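Local coordinates for protein maleylacetoacetate isomerase (Anaeromyxobacter dehalogenans, PDB 4IGJ) that probably catalyses the glutathione-dependent cis-trans isomerisation of maleylacetoacetate and belongs to the zeta class of glutathione transferases, at residues S33-R38 with V91-I96; H126-T131 with D187-P192; P133-L138 with L194-R199; R161-L166 with P208-V213. All blocks are in the same frame, centred on the assembly; numbering follows the deposited sequence. Where two conformers were deposited one is given.

How the interactions relate
All four contacts are buried, yet their chemistry changes from the active-site side of the fold to the interior of the helical domain. Interaction 1 joins two helices of the N-terminal domain through an arginine-serine hydrogen bond in the glutathione site. Interactions 2 and 3 both use helix 185-199: its tyrosine packs on the end of helix 114-128 and reaches back to the serine of interaction 1, while an amide further along meets a glutamine beside the sulfate that interaction 1 also touches. Interaction 4, about 20 Å from interaction 1 between centres, is purely apolar across its two segments; L166 and V213 there pack on V127 and L190 of interaction 2.

Interaction 1 (S33-R38 with V91-I96); sequences SSSAWR and VQSMAI. With SO4 (sulfate ion), chain C.
R38 meets S93 where the first turns of helices 34-45 and 93-103 approach each other in the thioredoxin-like N-terminal domain, a worked example of a polar ligand site assembled from short side chains and one long one. The tight part lies at the arginine. Its chain runs extended from CG to NE (chi3 -179°), carrying NH1 to 2.9 Å from S93 OG. The serine oxygen stands at the guanidinium edge, close to its plane, although the N-H...O angle of 144° leaves the bond somewhat bent. Y189 OH, on helix 185-199, is a further partner of that oxygen. A leucine in place of R38 would probably leave S93 OG without this donor and take the positive charge of R38 out of the pocket.

The S35 side is looser and partly exposed. Here S35 OG merely touches S93 CB, at 3.5 Å, and a water that accepts from S93 N at 2.9 Å lies close to S35 OG. Beyond, S34 N donates to O3 of a sulfate, probably from the crystallisation liquor, at 2.8 Å, while S33 OG caps the helix start through A36 N. S35, R38 and S93 all bind glutathione in this protein; the guanidinium of R38, the hydroxyl of S93 and the helix-start N-H groups are consistent with a pocket suited to an anionic ligand, such as the carboxylates of glutathione.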
loop_
_atom_site.group_PDB
_atom_site.type_symbol
_atom_site.label_atom_id
_atom_site.label_comp_id
_atom_site.label_asym_id
_atom_site.label_seq_id
_atom_site.Cartn_x
_atom_site.Cartn_y
_atom_site.Cartn_z
ATOM N N SER A 33 -6.103 15.419 4.865
ATOM C CA SER A 33 -5.307 14.337 4.266
ATOM C C SER A 33 -5.752 12.964 4.767
ATOM O O SER A 33 -5.690 12.690 5.968
ATOM C CB SER A 33 -3.826 14.536 4.607
ATOM O OG SER A 33 -3.081 13.349 4.371
ATOM N N SER A 34 -6.197 12.090 3.867
ATOM C CA SER A 34 -6.649 10.774 4.314
ATOM C C SER A 34 -5.480 9.948 4.837
ATOM O O SER A 34 -5.628 9.196 5.799
ATOM C CB SER A 34 -7.422 10.027 3.216
ATOM O OG SER A 34 -6.566 9.559 2.195
ATOM N N SER A 35 -4.312 10.104 4.225
ATOM C CA SER A 35 -3.145 9.379 4.696
ATOM C C SER A 35 -2.765 9.802 6.113
ATOM O O SER A 35 -2.449 8.948 6.957
ATOM C CB SER A 35 -1.968 9.526 3.734
ATOM O OG SER A 35 -0.883 8.711 4.157
ATOM N N ALA A 36 -2.827 11.103 6.393
ATOM C CA ALA A 36 -2.515 11.595 7.732
ATOM C C ALA A 36 -3.575 11.151 8.724
ATOM O O ALA A 36 -3.262 10.822 9.868
ATOM C CB ALA A 36 -2.384 13.115 7.745
ATOM N N TRP A 37 -4.829 11.130 8.285
ATOM C CA TRP A 37 -5.929 10.699 9.134
ATOM C C TRP A 37 -5.708 9.262 9.629
ATOM O O TRP A 37 -5.967 8.967 10.794
ATOM C CB TRP A 37 -7.236 10.853 8.347
ATOM C CG TRP A 37 -8.545 10.606 9.053
ATOM C CD1 TRP A 37 -8.761 10.101 10.310
ATOM C CD2 TRP A 37 -9.831 10.859 8.496
ATOM N NE1 TRP A 37 -10.111 10.025 10.555
ATOM C CE2 TRP A 37 -10.789 10.488 9.452
ATOM C CE3 TRP A 37 -10.261 11.366 7.268
ATOM C CZ2 TRP A 37 -12.162 10.610 9.217
ATOM C CZ3 TRP A 37 -11.604 11.480 7.032
ATOM C CH2 TRP A 37 -12.548 11.112 7.999
ATOM N N ARG A 38 -5.225 8.373 8.756
ATOM C CA ARG A 38 -4.936 6.995 9.160
ATOM C C ARG A 38 -3.990 6.974 10.342
ATOM O O ARG A 38 -4.189 6.208 11.293
ATOM C CB ARG A 38 -4.298 6.199 8.022
ATOM C CG ARG A 38 -5.119 6.155 6.733
ATOM C CD ARG A 38 -4.189 5.866 5.583
ATOM N NE ARG A 38 -4.857 5.828 4.290
ATOM C CZ ARG A 38 -4.204 5.718 3.136
ATOM N NH1 ARG A 38 -2.879 5.663 3.124
ATOM N NH2 ARG A 38 -4.881 5.691 1.987
ATOM N N VAL A 91 7.919 7.812 7.504
ATOM C CA VAL A 91 7.043 8.144 6.384
ATOM C C VAL A 91 6.288 6.917 5.889
ATOM O O VAL A 91 6.666 5.794 6.210
ATOM C CB VAL A 91 7.828 8.790 5.214
ATOM C CG1 VAL A 91 8.498 10.092 5.670
ATOM C CG2 VAL A 91 8.859 7.824 4.643
ATOM N N GLN A 92 5.246 7.159 5.087
ATOM C CA GLN A 92 4.323 6.147 4.538
ATOM C C GLN A 92 3.391 5.626 5.611
ATOM O O GLN A 92 3.830 5.017 6.582
ATOM C CB GLN A 92 5.042 4.994 3.828
ATOM C CG GLN A 92 5.603 5.357 2.463
ATOM C CD GLN A 92 4.522 5.514 1.387
ATOM O OE1 GLN A 92 3.397 5.031 1.531
ATOM N NE2 GLN A 92 4.870 6.191 0.304
ATOM N N SER A 93 2.098 5.870 5.439
ATOM C CA SER A 93 1.123 5.522 6.475
ATOM C C SER A 93 1.231 4.086 6.994
ATOM O O SER A 93 1.172 3.861 8.201
ATOM C CB SER A 93 -0.317 5.832 6.032
ATOM O OG SER A 93 -0.734 4.992 4.953
ATOM N N MET A 94 1.414 3.112 6.109
ATOM C CA MET A 94 1.441 1.727 6.565
ATOM C C MET A 94 2.700 1.435 7.353
ATOM O O MET A 94 2.649 0.726 8.356
ATOM C CB MET A 94 1.294 0.741 5.409
ATOM C CG MET A 94 0.972 -0.684 5.876
ATOM S SD MET A 94 -0.733 -0.805 6.439
ATOM C CE MET A 94 -0.828 -2.519 6.968
ATOM N N ALA A 95 3.828 2.001 6.929
ATOM C CA ALA A 95 5.080 1.812 7.661
ATOM C C ALA A 95 5.005 2.464 9.038
ATOM O O ALA A 95 5.473 1.891 10.027
ATOM C CB ALA A 95 6.262 2.376 6.876
ATOM N N ILE A 96 4.400 3.647 9.112
ATOM C CA ILE A 96 4.223 4.350 10.380
ATOM C C ILE A 96 3.323 3.544 11.308
ATOM O O ILE A 96 3.648 3.340 12.484
ATOM C CB ILE A 96 3.614 5.752 10.167
ATOM C CG1 ILE A 96 4.576 6.641 9.377
ATOM C CG2 ILE A 96 3.257 6.390 11.522
ATOM C CD1 ILE A 96 3.913 7.910 8.843
HETATM S S SO4 C . -6.561 12.431 -0.144
HETATM O O1 SO4 C . -7.764 12.895 -0.809
HETATM O O2 SO4 C . -6.530 10.972 -0.178
HETATM O O3 SO4 C . -6.585 12.912 1.227
HETATM O O4 SO4 C . -5.395 12.982 -0.815
HETATM O O HOH W 1 1.122 7.564 3.296
#

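Interaction 2 (H126-T131 with D187-P192); sequences HVNSGT and DCYLVP
Y189 rests against V127 and N128, and the second segment, followed in order, shows how a single side chain can carry a helix contact. D187 comes first and looks elsewhere: its OD1 is hydrogen-bonded to S178 OG, and its OD2 accepts from T184 N, consistent with the N-capping box known at this place in the GST fold. C188 turns to L45 of helix 34-45.

Next is Y189, whose CG lies anti to its carbonyl carbon (chi1 -78°), which sends the ring alongside the last turn of helix 114-128. Its CB is 3.9 Å from V127 CB, and its carbonyl O is 3.7 Å from V127 CG1. Further out along the ring, CE1 meets N128 CB at 3.5 Å; both neighbours approach the ring obliquely. Through its bond to S93 the tyrosine ties the all-helical C-terminal domain to the thioredoxin-like domain, the two halves of the GST fold, beside the glutathione site to which N128 also belongs.

L190 leads off toward L166 and V213, in the domain interior. V191 N still bonds to D187 O at 3.1 Å, but P192 has no N-H to offer the preceding turn; the helix kinks there, and the proline ring packs on W37 of helix 34-45.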
loop_
_atom_site.group_PDB
_atom_site.type_symbol
_atom_site.label_atom_id
_atom_site.label_comp_id
_atom_site.label_asym_id
_atom_site.label_seq_id
_atom_site.Cartn_x
_atom_site.Cartn_y
_atom_site.Cartn_z
ATOM N N HIS A 126 -5.930 -2.810 0.261
ATOM C CA HIS A 126 -6.974 -2.502 -0.719
ATOM C C HIS A 126 -7.202 -1.002 -0.807
ATOM O O HIS A 126 -7.446 -0.464 -1.887
ATOM C CB HIS A 126 -8.287 -3.197 -0.348
ATOM C CG HIS A 126 -8.357 -4.632 -0.772
ATOM N ND1 HIS A 126 -8.132 -5.036 -2.071
ATOM C CD2 HIS A 126 -8.640 -5.755 -0.071
ATOM C CE1 HIS A 126 -8.269 -6.347 -2.151
ATOM N NE2 HIS A 126 -8.576 -6.809 -0.950
ATOM N N VAL A 127 -7.113 -0.318 0.328
ATOM C CA VAL A 127 -7.216 1.136 0.330
ATOM C C VAL A 127 -5.877 1.803 -0.002
ATOM O O VAL A 127 -5.786 2.630 -0.917
ATOM C CB VAL A 127 -7.748 1.635 1.687
ATOM C CG1 VAL A 127 -7.840 3.148 1.703
ATOM C CG2 VAL A 127 -9.114 1.021 1.984
ATOM N N ASN A 128 -4.836 1.431 0.739
ATOM C CA ASN A 128 -3.519 2.038 0.654
ATOM C C ASN A 128 -2.954 2.026 -0.752
ATOM O O ASN A 128 -2.421 3.027 -1.230
ATOM C CB ASN A 128 -2.571 1.292 1.612
ATOM C CG ASN A 128 -1.219 1.963 1.756
ATOM O OD1 ASN A 128 -0.157 1.327 1.587
ATOM N ND2 ASN A 128 -1.237 3.234 2.071
ATOM N N SER A 129 -3.059 0.883 -1.419
ATOM C CA SER A 129 -2.491 0.757 -2.756
ATOM C C SER A 129 -3.544 0.589 -3.846
ATOM O O SER A 129 -3.277 0.856 -5.010
ATOM C CB SER A 129 -1.486 -0.399 -2.804
ATOM O OG SER A 129 -2.128 -1.655 -2.666
ATOM N N GLY A 130 -4.739 0.148 -3.472
ATOM C CA GLY A 130 -5.748 -0.180 -4.467
ATOM C C GLY A 130 -6.839 0.838 -4.739
ATOM O O GLY A 130 -7.599 0.690 -5.702
ATOM N N THR A 131 -6.926 1.864 -3.901
ATOM C CA THR A 131 -8.002 2.842 -3.997
ATOM C C THR A 131 -7.493 4.286 -3.916
ATOM O O THR A 131 -7.670 5.072 -4.848
ATOM C CB THR A 131 -9.051 2.601 -2.893
ATOM O OG1 THR A 131 -9.469 1.232 -2.923
ATOM C CG2 THR A 131 -10.257 3.500 -3.098
ATOM N N ASP A 187 -9.737 -0.627 9.918
ATOM C CA ASP A 187 -10.659 0.482 10.119
ATOM C C ASP A 187 -9.968 1.826 9.945
ATOM O O ASP A 187 -10.597 2.803 9.542
ATOM C CB ASP A 187 -11.296 0.387 11.500
ATOM C CG ASP A 187 -11.940 -0.960 11.732
ATOM O OD1 ASP A 187 -12.903 -1.278 11.007
ATOM O OD2 ASP A 187 -11.465 -1.696 12.623
ATOM N N CYS A 188 -8.676 1.876 10.255
ATOM C CA CYS A 188 -7.895 3.100 10.095
ATOM C C CYS A 188 -7.812 3.530 8.632
ATOM O O CYS A 188 -7.674 4.726 8.337
ATOM C CB CYS A 188 -6.492 2.931 10.683
ATOM S SG CYS A 188 -6.466 2.652 12.490
ATOM N N TYR A 189 -7.904 2.557 7.726
ATOM C CA TYR A 189 -7.913 2.815 6.280
ATOM C C TYR A 189 -9.331 3.002 5.727
ATOM O O TYR A 189 -9.560 3.859 4.868
ATOM C CB TYR A 189 -7.165 1.691 5.528
ATOM C CG TYR A 189 -5.669 1.860 5.621
ATOM C CD1 TYR A 189 -4.959 2.459 4.592
ATOM C CD2 TYR A 189 -4.975 1.467 6.763
ATOM C CE1 TYR A 189 -3.582 2.657 4.687
ATOM C CE2 TYR A 189 -3.604 1.672 6.866
ATOM C CZ TYR A 189 -2.922 2.265 5.834
ATOM O OH TYR A 189 -1.573 2.481 5.935
ATOM N N LEU A 190 -10.279 2.210 6.217
ATOM C CA LEU A 190 -11.663 2.292 5.744
ATOM C C LEU A 190 -12.310 3.655 5.995
ATOM O O LEU A 190 -12.912 4.248 5.092
ATOM C CB LEU A 190 -12.509 1.209 6.410
ATOM C CG LEU A 190 -13.992 1.296 6.062
ATOM C CD1 LEU A 190 -14.194 1.015 4.594
ATOM C CD2 LEU A 190 -14.757 0.303 6.909
ATOM N N VAL A 191 -12.183 4.155 7.219
ATOM C CA VAL A 191 -12.926 5.342 7.620
ATOM C C VAL A 191 -12.569 6.587 6.792
ATOM O O VAL A 191 -13.460 7.248 6.269
ATOM C CB VAL A 191 -12.847 5.550 9.147
ATOM C CG1 VAL A 191 -13.326 6.947 9.534
ATOM C CG2 VAL A 191 -13.687 4.489 9.851
ATOM N N PRO A 192 -11.278 6.883 6.615
ATOM C CA PRO A 192 -10.970 8.050 5.783
ATOM C C PRO A 192 -11.376 7.860 4.319
ATOM O O PRO A 192 -11.721 8.840 3.648
ATOM C CB PRO A 192 -9.452 8.188 5.935
ATOM C CG PRO A 192 -9.171 7.580 7.293
ATOM C CD PRO A 192 -10.077 6.382 7.312
#

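Interaction 3 (P133-L138 with L194-R199). With SO4 (sulfate ion), chain C.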
loop_
_atom_site.group_PDB
_atom_site.type_symbol
_atom_site.label_atom_id
_atom_site.label_comp_id
_atom_site.label_asym_id
_atom_site.label_seq_id
_atom_site.Cartn_x
_atom_site.Cartn_y
_atom_site.Cartn_z
ATOM N N PRO A 133 -4.516 5.763 -4.158
ATOM C CA PRO A 133 -3.615 6.365 -5.153
ATOM C C PRO A 133 -4.354 6.881 -6.392
ATOM O O PRO A 133 -3.896 7.847 -7.004
ATOM C CB PRO A 133 -2.684 5.198 -5.532
ATOM C CG PRO A 133 -2.659 4.351 -4.284
ATOM C CD PRO A 133 -4.075 4.402 -3.788
ATOM N N MET A 134 -5.487 6.273 -6.730
ATOM C CA MET A 134 -6.201 6.671 -7.936
ATOM C C MET A 134 -6.982 7.956 -7.732
ATOM O O MET A 134 -7.530 8.505 -8.681
ATOM C CB MET A 134 -7.113 5.539 -8.418
ATOM C CG MET A 134 -6.436 4.551 -9.401
ATOM S SD MET A 134 -4.925 3.820 -8.752
ATOM C CE MET A 134 -5.595 3.031 -7.311
ATOM N N GLN A 135 -7.035 8.437 -6.493
ATOM C CA GLN A 135 -7.688 9.708 -6.225
ATOM C C GLN A 135 -6.793 10.685 -5.468
ATOM O O GLN A 135 -7.292 11.612 -4.832
ATOM C CB GLN A 135 -9.032 9.494 -5.508
ATOM C CG GLN A 135 -8.963 8.622 -4.253
ATOM C CD GLN A 135 -9.162 9.406 -2.965
ATOM O OE1 GLN A 135 -9.789 8.924 -2.027
ATOM N NE2 GLN A 135 -8.622 10.614 -2.913
ATOM N N ASN A 136 -5.474 10.515 -5.549
ATOM C CA ASN A 136 -4.624 11.496 -4.875
ATOM C C ASN A 136 -4.574 12.820 -5.625
ATOM O O ASN A 136 -4.941 12.887 -6.799
ATOM C CB ASN A 136 -3.243 10.942 -4.464
ATOM C CG ASN A 136 -2.193 10.974 -5.577
ATOM O OD1 ASN A 136 -2.215 11.809 -6.480
ATOM N ND2 ASN A 136 -1.230 10.068 -5.478
ATOM N N ALA A 137 -4.120 13.866 -4.946
ATOM C CA ALA A 137 -4.243 15.229 -5.462
ATOM C C ALA A 137 -3.591 15.454 -6.825
ATOM O O ALA A 137 -4.199 16.060 -7.708
ATOM C CB ALA A 137 -3.709 16.230 -4.443
ATOM N N LEU A 138 -2.355 14.988 -6.986
ATOM C CA LEU A 138 -1.637 15.168 -8.246
ATOM C C LEU A 138 -2.332 14.437 -9.399
ATOM O O LEU A 138 -2.446 14.970 -10.508
ATOM C CB LEU A 138 -0.183 14.711 -8.106
ATOM C CG LEU A 138 0.718 14.887 -9.332
ATOM C CD1 LEU A 138 0.809 16.354 -9.737
ATOM C CD2 LEU A 138 2.098 14.320 -9.064
ATOM N N LEU A 194 -14.030 6.252 3.176
ATOM C CA LEU A 194 -15.474 6.497 3.064
ATOM C C LEU A 194 -15.776 7.991 3.100
ATOM O O LEU A 194 -16.663 8.458 2.386
ATOM C CB LEU A 194 -16.244 5.771 4.167
ATOM C CG LEU A 194 -16.269 4.252 4.077
ATOM C CD1 LEU A 194 -16.899 3.681 5.331
ATOM C CD2 LEU A 194 -17.025 3.798 2.834
ATOM N N TYR A 195 -15.030 8.747 3.899
ATOM C CA TYR A 195 -15.164 10.199 3.900
ATOM C C TYR A 195 -14.844 10.753 2.506
ATOM O O TYR A 195 -15.542 11.639 2.003
ATOM C CB TYR A 195 -14.240 10.792 4.963
ATOM C CG TYR A 195 -14.077 12.307 4.977
ATOM C CD1 TYR A 195 -14.741 13.089 5.913
ATOM C CD2 TYR A 195 -13.199 12.939 4.104
ATOM C CE1 TYR A 195 -14.554 14.474 5.939
ATOM C CE2 TYR A 195 -13.018 14.306 4.122
ATOM C CZ TYR A 195 -13.692 15.066 5.042
ATOM O OH TYR A 195 -13.490 16.435 5.054
ATOM N N ASN A 196 -13.804 10.235 1.863
ATOM C CA ASN A 196 -13.471 10.706 0.521
ATOM C C ASN A 196 -14.535 10.312 -0.501
ATOM O O ASN A 196 -14.844 11.094 -1.402
ATOM C CB ASN A 196 -12.076 10.220 0.105
ATOM C CG ASN A 196 -10.960 11.034 0.735
ATOM O OD1 ASN A 196 -11.200 11.895 1.576
ATOM N ND2 ASN A 196 -9.725 10.743 0.340
ATOM N N ALA A 197 -15.108 9.122 -0.347
ATOM C CA ALA A 197 -16.208 8.672 -1.193
ATOM C C ALA A 197 -17.352 9.677 -1.136
ATOM O O ALA A 197 -17.892 10.068 -2.175
ATOM C CB ALA A 197 -16.698 7.302 -0.767
ATOM N N ARG A 198 -17.705 10.105 0.073
ATOM C CA ARG A 198 -18.786 11.076 0.248
ATOM C C ARG A 198 -18.426 12.409 -0.394
ATOM O O ARG A 198 -19.243 13.004 -1.093
ATOM C CB ARG A 198 -19.126 11.251 1.734
ATOM C CG ARG A 198 -19.758 10.016 2.353
ATOM C CD ARG A 198 -20.137 10.226 3.806
ATOM N NE ARG A 198 -20.398 8.950 4.465
ATOM C CZ ARG A 198 -19.536 8.338 5.272
ATOM N NH1 ARG A 198 -18.368 8.900 5.541
ATOM N NH2 ARG A 198 -19.854 7.171 5.823
ATOM N N ARG A 199 -17.194 12.860 -0.181
ATOM C CA ARG A 199 -16.686 14.101 -0.760
ATOM C C ARG A 199 -16.946 14.133 -2.267
ATOM O O ARG A 199 -17.353 15.163 -2.819
ATOM C CB ARG A 199 -15.186 14.194 -0.485
ATOM C CG ARG A 199 -14.521 15.499 -0.852
ATOM C CD ARG A 199 -13.288 15.689 0.029
ATOM N NE ARG A 199 -12.576 16.929 -0.250
ATOM C CZ ARG A 199 -11.633 17.053 -1.178
ATOM N NH1 ARG A 199 -11.289 16.013 -1.929
ATOM N NH2 ARG A 199 -11.038 18.221 -1.361
HETATM S S SO4 C . -6.561 12.431 -0.144
HETATM O O1 SO4 C . -7.764 12.895 -0.809
HETATM O O2 SO4 C . -6.530 10.972 -0.178
HETATM O O3 SO4 C . -6.585 12.912 1.227
HETATM O O4 SO4 C . -5.395 12.982 -0.815
#
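Q135 and N196 face each other with their CA atoms 8.9 Å apart, a wide gap between the connection that precedes helix 137-146 and the closing turns of helix 185-199, both in the C-terminal helical domain of the glutathione transferase fold. N136 marks the helix start as its N-cap, with OD1 bonded to V139 N. Two amides span the gap. The chain of Q135 bends at chi2 (109°), which swings its amide across to N196, and N196 ND2 donates to Q135 OE1 at 3.0 Å. The bond is nearly straight, 161° at the hydrogen; it lies in the carbonyl plane and uses a lone pair. The two amide planes are turned 53° apart. Q193 NE2 is also hydrogen-bonded to OE1, so two donors hold this buried oxygen. An alanine at Q135 would probably deprive N196 ND2 and Q193 NE2 of their shared acceptor and open a gap between the segments. The NH2 groups of both amides turn to a sulfate, probably from the crystallisation liquor, which S34 and Q132 also bind. N196 ND2 makes a weak bond to its O2, whereas Q135 NE2 donates to O1 at 3.2 Å.

Interaction 4 (R161-L166 with P208-V213)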
loop_
_atom_site.group_PDB
_atom_site.type_symbol
_atom_site.label_atom_id
_atom_site.label_comp_id
_atom_site.label_asym_id
_atom_site.label_seq_id
_atom_site.Cartn_x
_atom_site.Cartn_y
_atom_site.Cartn_z
ATOM N N ARG A 161 -15.007 0.986 -7.171
ATOM C CA ARG A 161 -14.327 -0.276 -7.438
ATOM C C ARG A 161 -13.652 -0.816 -6.178
ATOM O O ARG A 161 -13.795 -1.998 -5.837
ATOM C CB ARG A 161 -13.293 -0.078 -8.547
ATOM C CG ARG A 161 -12.440 -1.293 -8.820
ATOM C CD ARG A 161 -11.742 -1.180 -10.161
ATOM N NE ARG A 161 -11.282 -2.483 -10.620
ATOM C CZ ARG A 161 -11.968 -3.252 -11.456
ATOM N NH1 ARG A 161 -13.134 -2.839 -11.935
ATOM N NH2 ARG A 161 -11.483 -4.429 -11.823
ATOM N N GLY A 162 -12.923 0.056 -5.489
ATOM C CA GLY A 162 -12.264 -0.306 -4.246
ATOM C C GLY A 162 -13.219 -0.687 -3.123
ATOM O O GLY A 162 -12.991 -1.663 -2.417
ATOM N N LEU A 163 -14.290 0.081 -2.950
ATOM C CA LEU A 163 -15.238 -0.176 -1.873
ATOM C C LEU A 163 -16.033 -1.466 -2.085
ATOM O O LEU A 163 -16.392 -2.144 -1.125
ATOM C CB LEU A 163 -16.190 1.012 -1.700
ATOM C CG LEU A 163 -15.559 2.321 -1.215
ATOM C CD1 LEU A 163 -16.645 3.351 -0.977
ATOM C CD2 LEU A 163 -14.720 2.096 0.048
ATOM N N ALA A 164 -16.314 -1.785 -3.346
ATOM C CA ALA A 164 -17.024 -3.014 -3.688
ATOM C C ALA A 164 -16.209 -4.224 -3.244
ATOM O O ALA A 164 -16.746 -5.158 -2.647
ATOM C CB ALA A 164 -17.310 -3.067 -5.186
ATOM N N ALA A 165 -14.911 -4.194 -3.529
ATOM C CA ALA A 165 -14.000 -5.253 -3.103
ATOM C C ALA A 165 -13.930 -5.340 -1.585
ATOM O O ALA A 165 -13.949 -6.434 -1.017
ATOM C CB ALA A 165 -12.613 -5.027 -3.684
ATOM N N LEU A 166 -13.837 -4.184 -0.931
ATOM C CA LEU A 166 -13.791 -4.136 0.522
ATOM C C LEU A 166 -15.057 -4.695 1.146
ATOM O O LEU A 166 -14.995 -5.475 2.090
ATOM C CB LEU A 166 -13.604 -2.704 1.010
ATOM C CG LEU A 166 -12.178 -2.212 1.184
ATOM C CD1 LEU A 166 -12.203 -0.838 1.813
ATOM C CD2 LEU A 166 -11.377 -3.191 2.044
ATOM N N PRO A 208 -23.412 -1.828 2.426
ATOM C CA PRO A 208 -24.065 -1.764 3.738
ATOM C C PRO A 208 -23.184 -2.224 4.897
ATOM O O PRO A 208 -23.321 -1.678 5.989
ATOM C CB PRO A 208 -25.276 -2.697 3.575
ATOM C CG PRO A 208 -24.886 -3.641 2.505
ATOM C CD PRO A 208 -24.021 -2.850 1.557
ATOM N N THR A 209 -22.307 -3.201 4.677
ATOM C CA THR A 209 -21.405 -3.637 5.737
ATOM C C THR A 209 -20.420 -2.517 6.088
ATOM O O THR A 209 -20.178 -2.233 7.261
ATOM C CB THR A 209 -20.637 -4.913 5.369
ATOM O OG1 THR A 209 -21.554 -5.901 4.883
ATOM C CG2 THR A 209 -19.897 -5.466 6.586
ATOM N N LEU A 210 -19.877 -1.864 5.065
ATOM C CA LEU A 210 -18.933 -0.771 5.295
ATOM C C LEU A 210 -19.594 0.398 6.028
ATOM O O LEU A 210 -18.970 1.032 6.875
ATOM C CB LEU A 210 -18.322 -0.292 3.977
ATOM C CG LEU A 210 -17.553 -1.322 3.148
ATOM C CD1 LEU A 210 -16.823 -0.661 1.990
ATOM C CD2 LEU A 210 -16.587 -2.120 4.014
ATOM N N ARG A 211 -20.860 0.678 5.708
ATOM C CA ARG A 211 -21.596 1.752 6.365
ATOM C C ARG A 211 -21.797 1.466 7.852
ATOM O O ARG A 211 -21.635 2.354 8.691
ATOM C CB ARG A 211 -22.948 1.985 5.678
ATOM C CG ARG A 211 -22.845 2.645 4.309
ATOM C CD ARG A 211 -24.214 3.071 3.775
ATOM N NE ARG A 211 -24.867 2.018 3.003
ATOM C CZ ARG A 211 -25.861 1.255 3.454
ATOM N NH1 ARG A 211 -26.332 1.424 4.681
ATOM N NH2 ARG A 211 -26.387 0.323 2.671
ATOM N N ARG A 212 -22.142 0.217 8.163
ATOM C CA ARG A 212 -22.326 -0.208 9.544
ATOM C C ARG A 212 -21.021 -0.107 10.333
ATOM O O ARG A 212 -21.014 0.347 11.477
ATOM C CB ARG A 212 -22.867 -1.638 9.593
ATOM N N VAL A 213 -19.915 -0.521 9.716
ATOM C CA VAL A 213 -18.615 -0.421 10.369
ATOM C C VAL A 213 -18.241 1.041 10.609
ATOM O O VAL A 213 -17.777 1.402 11.695
ATOM C CB VAL A 213 -17.513 -1.131 9.557
ATOM C CG1 VAL A 213 -16.140 -0.823 10.139
ATOM C CG2 VAL A 213 -17.753 -2.637 9.546
#
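L210 inserts its two methyl groups against L163 and L166, and these three leucines account for virtually all the surface buried between the segments. They join helices 150-171 and 208-218 within the helical bundle that forms the second domain of glutathione transferases, an apolar contact in which one side chain of one helix meets successive turns of the other. L210 gives up by far the most surface. Its CG lies anti to the carbonyl carbon (chi1 -59°) and CD1 continues the chain outward (chi2 -171°); this puts the CD1 methyl at the front of the contact.

The backbones come nearest where L166 CA lies 7.8 Å from L210 CA. L166 receives the leading methyl on its CB, 3.9 Å from L210 CD1, while L210 CD2 lies over the backbone of L166, 4.1 Å from L166 C. The rest of the L166 side chain continues inward to L123, V127 and L190. L163 comes one turn earlier and crosses L210 obliquely, with its CD2 methyl 4.0 Å from L210 CD1; it also touches L194 and Y207. V170, one turn beyond L166, packs on L210 as well.

Polar bonds just outside this apolar patch join the same helices: E167, on helix 150-171, accepts from L210 N through OE1, and its OE2 is hydrogen-bonded to T209 OG1. The nearest approach between the two segments is that of L210 CD1 to the backbone oxygen L163 O, at 3.5 Å.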